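Uncharacterized protein (Pseudomonas aeruginosa PAO1, PDB 4R1D) binds calcium and is probably a lipase effector of a type VI secretion system, an alpha/beta hydrolase that forms a complex with the protein Tli4. Local coordinates at residues A172-P176 and G177-E181; E193-R196 and A197-Y200; S516-H519 and G520-K524; Y550-I553 and K554-L558. All blocks are in the same frame, centred on the assembly; numbering follows the deposited sequence.

Contact 1: residues A172-P176 and G177-E181; sequences ALSPP and GDQGE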
loop_
_atom_site.group_PDB
_atom_site.type_symbol
_atom_site.label_atom_id
_atom_site.label_comp_id
_atom_site.label_asym_id
_atom_site.label_seq_id
_atom_site.Cartn_x
_atom_site.Cartn_y
_atom_site.Cartn_z
ATOM N N ALA A 172 14.705 25.896 19.045
ATOM C CA ALA A 172 14.387 24.714 19.829
ATOM C C ALA A 172 13.903 25.029 21.235
ATOM O O ALA A 172 13.252 24.202 21.850
ATOM C CB ALA A 172 15.581 23.792 19.906
ATOM N N LEU A 173 14.216 26.220 21.739
ATOM C CA LEU A 173 13.940 26.540 23.144
ATOM C C LEU A 173 12.533 27.089 23.374
ATOM O O LEU A 173 12.166 27.429 24.498
ATOM C CB LEU A 173 14.989 27.527 23.678
ATOM C CG LEU A 173 16.439 27.099 23.423
ATOM C CD1 LEU A 173 17.430 28.161 23.900
ATOM C CD2 LEU A 173 16.748 25.748 24.088
ATOM N N SER A 174 11.759 27.181 22.298
ATOM C CA SER A 174 10.398 27.706 22.336
ATOM C C SER A 174 9.528 27.049 23.422
ATOM O O SER A 174 9.549 25.831 23.595
ATOM C CB SER A 174 9.764 27.533 20.943
ATOM O OG SER A 174 8.481 28.108 20.892
ATOM N N PRO A 175 8.766 27.857 24.186
ATOM C CA PRO A 175 7.819 27.223 25.112
ATOM C C PRO A 175 6.846 26.359 24.322
ATOM O O PRO A 175 6.330 26.824 23.320
ATOM C CB PRO A 175 7.090 28.420 25.725
ATOM C CG PRO A 175 8.108 29.531 25.663
ATOM C CD PRO A 175 8.826 29.319 24.363
ATOM N N PRO A 176 6.609 25.110 24.758
ATOM C CA PRO A 176 5.744 24.203 23.992
ATOM C C PRO A 176 4.367 24.791 23.678
ATOM O O PRO A 176 3.824 24.519 22.613
ATOM C CB PRO A 176 5.624 22.977 24.903
ATOM C CG PRO A 176 6.889 22.992 25.715
ATOM C CD PRO A 176 7.242 24.447 25.910
ATOM N N GLY A 177 3.825 25.613 24.573
ATOM C CA GLY A 177 2.528 26.222 24.332
ATOM C C GLY A 177 2.517 27.109 23.100
ATOM O O GLY A 177 1.517 27.199 22.385
ATOM N N ASP A 178 3.641 27.773 22.861
ATOM C CA ASP A 178 3.789 28.648 21.712
ATOM C C ASP A 178 3.632 27.825 20.429
ATOM O O ASP A 178 3.257 28.360 19.383
ATOM C CB ASP A 178 5.180 29.282 21.717
ATOM C CG ASP A 178 5.323 30.408 22.740
ATOM O OD1 ASP A 178 4.415 30.601 23.566
ATOM O OD2 ASP A 178 6.368 31.097 22.704
ATOM N N GLN A 179 3.943 26.532 20.528
ATOM C CA GLN A 179 3.933 25.611 19.381
ATOM C C GLN A 179 2.612 24.837 19.297
ATOM O O GLN A 179 2.468 23.899 18.496
ATOM C CB GLN A 179 5.077 24.598 19.498
ATOM C CG GLN A 179 6.476 25.198 19.542
ATOM C CD GLN A 179 6.964 25.664 18.183
ATOM O OE1 GLN A 179 6.527 25.157 17.145
ATOM N NE2 GLN A 179 7.889 26.631 18.178
ATOM N N GLY A 180 1.652 25.216 20.133
ATOM C CA GLY A 180 0.345 24.578 20.110
ATOM C C GLY A 180 0.193 23.383 21.043
ATOM O O GLY A 180 -0.780 22.647 20.935
ATOM N N GLU A 181 1.130 23.192 21.970
ATOM C CA GLU A 181 1.037 22.065 22.914
ATOM C C GLU A 181 -0.166 22.250 23.831
ATOM O O GLU A 181 -0.353 23.329 24.392
ATOM C CB GLU A 181 2.323 21.929 23.737
ATOM C CG GLU A 181 2.620 20.499 24.218
ATOM C CD GLU A 181 1.638 20.008 25.250
ATOM O OE1 GLU A 181 1.454 20.722 26.260
ATOM O OE2 GLU A 181 1.050 18.916 25.056
HETATM O O HOH W 1 8.406 30.907 20.838
#
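A Schellman motif closes the short 3-10 turn running from Pro176 to Gln179, in the loop between strand 163-164 and helix 191-197. The evidence is a pair of backbone bonds: Glu181 N reaches Pro176 O at 3.1 Å, and inside it Gly180 N bonds Gly177 O at 3.0 Å, while Gly180 takes the positive phi (91°) that the motif calls for. Pro176 O also accepts Gln179 N at 2.9 Å, and its two donors arrive from opposite faces of the carbonyl plane. One residue earlier, Asp178 N bonds Pro175 O.

Side chains fix the turn too. Ser174 has OG anti to its nitrogen (chi1 -176°), which swings the hydroxyl across to the Gln179 amide; Gln179 NE2 donates to Ser174 OG at 3.1 Å, almost straight (166°) and close to the amide plane. Water 1 lies 2.8 Å from Ser174 OG and donates to Asp178 OD2. That carboxylate slants across the ring of Pro175, its OD2 3.5 Å from Pro175 CD, and has a further, weak bond from Gln526. Pro176 CB packs on Glu181 CB at 3.7 Å, and the proline ring touches Tyr550 and Pro188.

Two donors on one carbonyl and a serine that ties both a glutamine amide and a bridging water imply that much of the turn's shape is held by its own polar groups, with backbone bonds to Ala527 and Arg518 adding to them.

Contact 2: residues E193-R196 and A197-Y200; sequences ELLR and ASRY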
loop_
_atom_site.group_PDB
_atom_site.type_symbol
_atom_site.label_atom_id
_atom_site.label_comp_id
_atom_site.label_asym_id
_atom_site.label_seq_id
_atom_site.Cartn_x
_atom_site.Cartn_y
_atom_site.Cartn_z
ATOM N N GLU A 193 19.501 19.462 28.841
ATOM C CA GLU A 193 18.911 18.424 28.005
ATOM C C GLU A 193 19.636 18.297 26.678
ATOM O O GLU A 193 19.894 17.183 26.214
ATOM C CB GLU A 193 17.417 18.687 27.798
ATOM C CG GLU A 193 16.596 18.484 29.068
ATOM C CD GLU A 193 15.143 18.861 28.887
ATOM O OE1 GLU A 193 14.852 19.730 28.046
ATOM O OE2 GLU A 193 14.291 18.264 29.568
ATOM N N LEU A 194 19.983 19.431 26.074
ATOM C CA LEU A 194 20.720 19.399 24.815
ATOM C C LEU A 194 22.142 18.879 25.017
ATOM O O LEU A 194 22.671 18.141 24.192
ATOM C CB LEU A 194 20.746 20.781 24.162
ATOM C CG LEU A 194 19.356 21.274 23.732
ATOM C CD1 LEU A 194 19.371 22.742 23.385
ATOM C CD2 LEU A 194 18.835 20.434 22.563
ATOM N N LEU A 195 22.777 19.271 26.110
ATOM C CA LEU A 195 24.118 18.762 26.355
ATOM C C LEU A 195 24.059 17.251 26.517
ATOM O O LEU A 195 24.874 16.516 25.961
ATOM C CB LEU A 195 24.723 19.412 27.605
ATOM C CG LEU A 195 26.158 19.017 27.966
ATOM C CD1 LEU A 195 27.117 19.239 26.797
ATOM C CD2 LEU A 195 26.612 19.820 29.186
ATOM N N ARG A 196 23.073 16.785 27.268
ATOM C CA ARG A 196 22.895 15.362 27.455
ATOM C C ARG A 196 22.649 14.686 26.109
ATOM O O ARG A 196 23.214 13.640 25.817
ATOM C CB ARG A 196 21.722 15.083 28.385
ATOM C CG ARG A 196 21.343 13.617 28.440
ATOM C CD ARG A 196 22.493 12.768 28.969
ATOM N NE ARG A 196 22.166 11.984 30.163
ATOM C CZ ARG A 196 21.141 12.206 30.986
ATOM N NH1 ARG A 196 20.301 13.216 30.785
ATOM N NH2 ARG A 196 20.963 11.413 32.033
ATOM N N ALA A 197 21.784 15.279 25.299
ATOM C CA ALA A 197 21.412 14.641 24.044
ATOM C C ALA A 197 22.614 14.578 23.112
ATOM O O ALA A 197 22.753 13.638 22.329
ATOM C CB ALA A 197 20.249 15.376 23.395
ATOM N N SER A 198 23.495 15.573 23.208
ATOM C CA SER A 198 24.650 15.657 22.316
ATOM C C SER A 198 25.656 14.535 22.561
ATOM O O SER A 198 26.582 14.340 21.784
ATOM C CB SER A 198 25.348 17.011 22.443
ATOM O OG SER A 198 26.108 17.090 23.643
ATOM N N ARG A 199 25.469 13.796 23.645
ATOM C CA ARG A 199 26.349 12.678 23.944
ATOM C C ARG A 199 26.049 11.465 23.078
ATOM O O ARG A 199 26.838 10.520 23.036
ATOM C CB ARG A 199 26.285 12.338 25.431
ATOM C CG ARG A 199 26.722 13.523 26.286
ATOM C CD ARG A 199 26.969 13.133 27.727
ATOM N NE ARG A 199 26.040 13.775 28.656
ATOM C CZ ARG A 199 26.301 14.883 29.346
ATOM N NH1 ARG A 199 27.474 15.495 29.217
ATOM N NH2 ARG A 199 25.384 15.382 30.167
ATOM N N TYR A 200 24.920 11.503 22.372
ATOM C CA TYR A 200 24.496 10.375 21.540
ATOM C C TYR A 200 24.683 10.640 20.052
ATOM O O TYR A 200 24.638 11.783 19.617
ATOM C CB TYR A 200 23.030 10.042 21.803
ATOM C CG TYR A 200 22.767 9.589 23.207
ATOM C CD1 TYR A 200 22.827 8.243 23.549
ATOM C CD2 TYR A 200 22.473 10.509 24.202
ATOM C CE1 TYR A 200 22.589 7.826 24.847
ATOM C CE2 TYR A 200 22.234 10.103 25.494
ATOM C CZ TYR A 200 22.296 8.765 25.812
ATOM O OH TYR A 200 22.054 8.376 27.106
#
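Arg199 folds back over the end of helix 191-197, laying one face of its guanidinium on the backbone carbonyl of Leu195: Leu195 O sits over the centre of the group, 4.0 Å from Arg199 CZ. A bend at chi3 (-116°) turns the flat group into this position after CG has passed Leu195 O at 3.5 Å. Such stacking on a carbonyl oxygen should be electrostatically agreeable to the cation. At the edge of the same group, and in its plane, lies the aliphatic part of Arg196, with Arg196 CD 3.7 Å from Arg199 NE. The two guanidinium planes stand 73° apart, and NE of Arg196 is 4.5 Å from NE of Arg199, so the like charges are near without touching; both side chains also rest on Trp561.

Leu195 O serves Ser198 as well. Ser198 OG, wedged between its own nitrogen and carbonyl carbon (chi1 75°), donates to Leu195 O at 2.7 Å, the hydroxyl satisfying itself on the carbonyl three residues back, while Ser198 N bonds Leu194 O. Arg196 O, in turn, accepts Arg199 N at 3.1 Å and meets the edge of the Tyr200 ring, where Tyr200 CD2 is 3.6 Å away. The phenol at the far end of that ring bonds the carbonyl of Asp560.

Backbone bonds that shift from the four-residue spacing of Ala197 N to Glu193 O toward three-residue ones, followed by a type I turn from Ala197 to Tyr200, are typical of a helix C-terminus unwinding into a strand, here strand 201-206, whose Phe202 and Asp203 bind calcium.

Contact 3: residues S516-H519 and G520-K524; sequences SFRH and GSKGK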
loop_
_atom_site.group_PDB
_atom_site.type_symbol
_atom_site.label_atom_id
_atom_site.label_comp_id
_atom_site.label_asym_id
_atom_site.label_seq_id
_atom_site.Cartn_x
_atom_site.Cartn_y
_atom_site.Cartn_z
ATOM N N SER A 516 0.953 16.786 23.154
ATOM C CA SER A 516 0.115 16.841 21.952
ATOM C C SER A 516 0.109 18.272 21.404
ATOM O O SER A 516 -0.284 19.225 22.100
ATOM C CB SER A 516 -1.311 16.362 22.263
ATOM O OG SER A 516 -2.161 16.441 21.128
ATOM N N PHE A 517 0.571 18.425 20.166
ATOM C CA PHE A 517 0.644 19.734 19.514
ATOM C C PHE A 517 -0.450 19.897 18.476
ATOM O O PHE A 517 -0.485 19.187 17.455
ATOM C CB PHE A 517 2.024 19.954 18.892
ATOM C CG PHE A 517 3.139 19.924 19.895
ATOM C CD1 PHE A 517 3.621 18.716 20.380
ATOM C CD2 PHE A 517 3.697 21.102 20.366
ATOM C CE1 PHE A 517 4.630 18.672 21.306
ATOM C CE2 PHE A 517 4.708 21.074 21.297
ATOM C CZ PHE A 517 5.187 19.855 21.769
ATOM N N ARG A 518 -1.351 20.839 18.753
ATOM C CA ARG A 518 -2.522 21.054 17.927
ATOM C C ARG A 518 -2.219 22.205 16.958
ATOM O O ARG A 518 -2.280 23.383 17.321
ATOM C CB ARG A 518 -3.701 21.373 18.838
ATOM C CG ARG A 518 -5.075 21.556 18.189
ATOM C CD ARG A 518 -6.075 21.749 19.341
ATOM N NE ARG A 518 -7.467 21.961 18.943
ATOM C CZ ARG A 518 -8.357 20.996 18.732
ATOM N NH1 ARG A 518 -8.004 19.716 18.830
ATOM N NH2 ARG A 518 -9.610 21.314 18.404
ATOM N N HIS A 519 -1.858 21.857 15.729
ATOM C CA HIS A 519 -1.364 22.859 14.783
ATOM C C HIS A 519 -2.476 23.384 13.876
ATOM O O HIS A 519 -3.296 22.626 13.378
ATOM C CB HIS A 519 -0.197 22.306 13.948
ATOM C CG HIS A 519 1.036 22.027 14.755
ATOM N ND1 HIS A 519 1.849 20.938 14.523
ATOM C CD2 HIS A 519 1.596 22.703 15.783
ATOM C CE1 HIS A 519 2.850 20.948 15.384
ATOM N NE2 HIS A 519 2.720 22.007 16.164
ATOM N N GLY A 520 -2.490 24.691 13.648
ATOM C CA GLY A 520 -3.496 25.264 12.778
ATOM C C GLY A 520 -4.508 26.120 13.517
ATOM O O GLY A 520 -4.332 26.443 14.691
ATOM N N SER A 521 -5.587 26.458 12.821
ATOM C CA SER A 521 -6.541 27.446 13.308
ATOM C C SER A 521 -7.221 27.067 14.626
ATOM O O SER A 521 -7.636 27.948 15.390
ATOM C CB SER A 521 -7.595 27.712 12.237
ATOM O OG SER A 521 -8.540 26.655 12.194
ATOM N N LYS A 522 -7.348 25.769 14.901
ATOM C CA LYS A 522 -8.023 25.318 16.119
ATOM C C LYS A 522 -7.087 25.164 17.315
ATOM O O LYS A 522 -7.513 24.793 18.406
ATOM C CB LYS A 522 -8.793 24.014 15.866
ATOM C CG LYS A 522 -9.729 24.095 14.666
ATOM C CD LYS A 522 -10.473 22.788 14.418
ATOM C CE LYS A 522 -11.525 22.494 15.497
ATOM N NZ LYS A 522 -12.598 23.544 15.526
ATOM N N GLY A 523 -5.804 25.435 17.102
ATOM C CA GLY A 523 -4.838 25.408 18.178
ATOM C C GLY A 523 -4.478 26.812 18.624
ATOM O O GLY A 523 -5.076 27.788 18.157
ATOM N N LYS A 524 -3.499 26.917 19.520
ATOM C CA LYS A 524 -3.072 28.207 20.057
ATOM C C LYS A 524 -1.559 28.366 19.950
ATOM O O LYS A 524 -0.857 27.432 19.558
ATOM C CB LYS A 524 -3.473 28.330 21.526
ATOM C CG LYS A 524 -4.971 28.198 21.796
ATOM C CD LYS A 524 -5.754 29.335 21.152
ATOM C CE LYS A 524 -7.257 29.168 21.380
ATOM N NZ LYS A 524 -8.063 30.243 20.724
HETATM O O HOH W 2 -10.661 23.866 19.239
#
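Lys522 O is gripped by Arg518, with a water as a weaker second partner. Arg518 NE donates to it at 2.9 Å with an N-H...O angle of 154°; the oxygen lies at the edge of the guanidinium, near its plane, whereas the donor stands well above the plane of the carbonyl. Water 2 accepts from Arg518 NH2 at 2.9 Å and gives Lys522 O only a weak bond of 3.4 Å. The reach comes from a chain that is extended from CG to NE, carrying the guanidinium alongside the following turn.

Lys522 runs obliquely across the same group: Lys522 CE lies 3.7 Å from Arg518 NH2, so the contact is made by the methylenes. The bends further along carry the ammonium away to Asp435, its salt-bridge partner, and to Ser494 OG. Arg518 has its own outside acceptors, Gln506 and Tyr431 at NH1 and the carbonyl of Ser492 at NH2.

Gly520 to Gly523 form a type I turn, with Gly523 N bonded to Gly520 O at 3.0 Å. Gly520 enters it with a positive phi (111°), at which a CB would be jammed against His519 O, so the backbone itself calls for glycine. Coming back past the strand, Gly523 CA directs a C-H at Arg518 O, 3.4 Å away and nearly straight at the hydrogen (169°); Asn528 also hydrogen-bonds that oxygen.

Every guanidinium nitrogen of Arg518 is bonded, and the salt bridge to Asp435 probably offsets the like charge of Lys522, whose NZ is 4.7 Å from Arg518 NH2; the arginine thus ties strand 515-519 to the following turn.

Contact 4: residues Y550-I553 and K554-L558; sequences YGVI and KITQL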
loop_
_atom_site.group_PDB
_atom_site.type_symbol
_atom_site.label_atom_id
_atom_site.label_comp_id
_atom_site.label_asym_id
_atom_site.label_seq_id
_atom_site.Cartn_x
_atom_site.Cartn_y
_atom_site.Cartn_z
ATOM N N TYR A 550 11.793 18.198 18.975
ATOM C CA TYR A 550 11.486 18.381 20.388
ATOM C C TYR A 550 11.225 17.031 21.061
ATOM O O TYR A 550 11.776 16.739 22.120
ATOM C CB TYR A 550 10.257 19.287 20.546
ATOM C CG TYR A 550 9.760 19.401 21.955
ATOM C CD1 TYR A 550 10.259 20.379 22.809
ATOM C CD2 TYR A 550 8.772 18.546 22.438
ATOM C CE1 TYR A 550 9.794 20.498 24.116
ATOM C CE2 TYR A 550 8.304 18.656 23.749
ATOM C CZ TYR A 550 8.820 19.633 24.575
ATOM O OH TYR A 550 8.369 19.736 25.864
ATOM N N GLY A 551 10.385 16.202 20.444
ATOM C CA GLY A 551 10.119 14.883 20.982
ATOM C C GLY A 551 11.390 14.053 21.149
ATOM O O GLY A 551 11.608 13.412 22.177
ATOM N N VAL A 552 12.246 14.076 20.136
ATOM C CA VAL A 552 13.463 13.266 20.181
ATOM C C VAL A 552 14.364 13.690 21.339
ATOM O O VAL A 552 14.889 12.839 22.078
ATOM C CB VAL A 552 14.218 13.326 18.857
ATOM C CG1 VAL A 552 15.623 12.715 18.994
ATOM C CG2 VAL A 552 13.405 12.604 17.779
ATOM N N ILE A 553 14.530 14.999 21.500
ATOM C CA ILE A 553 15.331 15.516 22.605
ATOM C C ILE A 553 14.765 15.111 23.973
ATOM O O ILE A 553 15.500 14.632 24.846
ATOM C CB ILE A 553 15.488 17.037 22.549
ATOM C CG1 ILE A 553 16.284 17.447 21.300
ATOM C CG2 ILE A 553 16.167 17.534 23.846
ATOM C CD1 ILE A 553 17.682 16.788 21.208
ATOM N N LYS A 554 13.465 15.296 24.163
ATOM C CA LYS A 554 12.843 14.913 25.421
ATOM C C LYS A 554 12.953 13.409 25.709
ATOM O O LYS A 554 13.344 13.007 26.808
ATOM C CB LYS A 554 11.395 15.390 25.480
ATOM C CG LYS A 554 11.250 16.921 25.593
ATOM C CD LYS A 554 11.864 17.454 26.895
ATOM C CE LYS A 554 11.644 18.963 27.049
ATOM N NZ LYS A 554 11.959 19.462 28.439
ATOM N N ILE A 555 12.638 12.578 24.713
ATOM C CA ILE A 555 12.698 11.131 24.886
ATOM C C ILE A 555 14.113 10.669 25.243
ATOM O O ILE A 555 14.296 9.769 26.058
ATOM C CB ILE A 555 12.199 10.397 23.618
ATOM C CG1 ILE A 555 10.695 10.651 23.447
ATOM C CG2 ILE A 555 12.538 8.874 23.697
ATOM C CD1 ILE A 555 10.140 10.427 22.023
ATOM N N THR A 556 15.100 11.284 24.608
ATOM C CA THR A 556 16.515 10.977 24.826
ATOM C C THR A 556 16.966 11.132 26.291
ATOM O O THR A 556 17.891 10.447 26.746
ATOM C CB THR A 556 17.386 11.853 23.888
ATOM O OG1 THR A 556 17.087 11.522 22.524
ATOM C CG2 THR A 556 18.862 11.637 24.132
ATOM N N GLN A 557 16.311 12.016 27.031
ATOM C CA GLN A 557 16.649 12.205 28.442
ATOM C C GLN A 557 16.492 10.897 29.229
ATOM O O GLN A 557 17.103 10.711 30.285
ATOM C CB GLN A 557 15.810 13.328 29.052
ATOM C CG GLN A 557 15.856 14.643 28.264
ATOM C CD GLN A 557 17.276 15.081 27.906
ATOM O OE1 GLN A 557 17.591 15.345 26.736
ATOM N NE2 GLN A 557 18.134 15.179 28.913
ATOM N N LEU A 558 15.687 9.983 28.689
ATOM C CA LEU A 558 15.449 8.680 29.313
ATOM C C LEU A 558 16.515 7.632 28.988
ATOM O O LEU A 558 16.552 6.570 29.606
ATOM C CB LEU A 558 14.071 8.147 28.910
ATOM C CG LEU A 558 12.925 9.059 29.345
ATOM C CD1 LEU A 558 11.606 8.571 28.773
ATOM C CD2 LEU A 558 12.861 9.137 30.871
#
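Backbone bonds of regular alpha-helical spacing join 550-553 to 554-558: Lys554 N reaches Tyr550 O at 3.0 Å with a nearly straight N-H...O (172°), and Ile555 N reaches Gly551 O at 2.9 Å. This is the last part of helix 542-556, which follows the edge strand 515-519 of the parallel alpha/beta hydrolase sheet and packs on its inner strands, Val552 meeting Ile251 and Val253, Ile555 meeting Ile251 and Tyr428.

One turn of the helix brings Lys554 over the ring of Tyr550. Lys554 CG makes a CH-pi contact 4.0 Å from the ring centroid, 20° off the normal, and Lys554 CE continues along the ring to lie 3.6 Å from Tyr550 OH. Tyr550 holds CG anti to its nitrogen (chi1 173°), which turns the ring so that one face lies against the lysine methylenes. The phenol bonds the carbonyl of Gly187 in the loop before helix 191-197; the ammonium bonds Pro188 O of that loop and forms a salt bridge with Glu193 on the helix itself. Trp546 also stacks with the Tyr550 ring.

Ile555 crowds a backbone carbonyl instead, its CG1 3.2 Å from Gly551 O. Further along, Val552 O takes two donors from one residue on opposite faces of its plane: Thr556 N at 3.0 Å and Thr556 OG1 at only 2.6 Å.

Contacts 2 and 4 are the closest pair, their centres 9 Å apart: helix 191-197 lies on helix 542-556, with Ala197 CB 3.7 Å from Ile553 CD1. Contacts 1 and 3 follow at 11 Å, joined where Gly180 O and Arg518 N, 2.9 Å apart, probably bond, placing loop 177-181 beside strand 515-519. Phe517 CZ, 3.9 Å from Tyr550 CD2, links contact 3 to contact 4, and Leu173 CD2 of contact 1 meets Leu194 CD1 of contact 2 at 4.1 Å. Only contacts 2 and 4 approach the calcium site: the Tyr200 and Val552 side chains lie about 10 and 11 Å from the ion, and those of Tyr200 and Thr556 about 4 and 3 Å from that of calcium-binding Phe202.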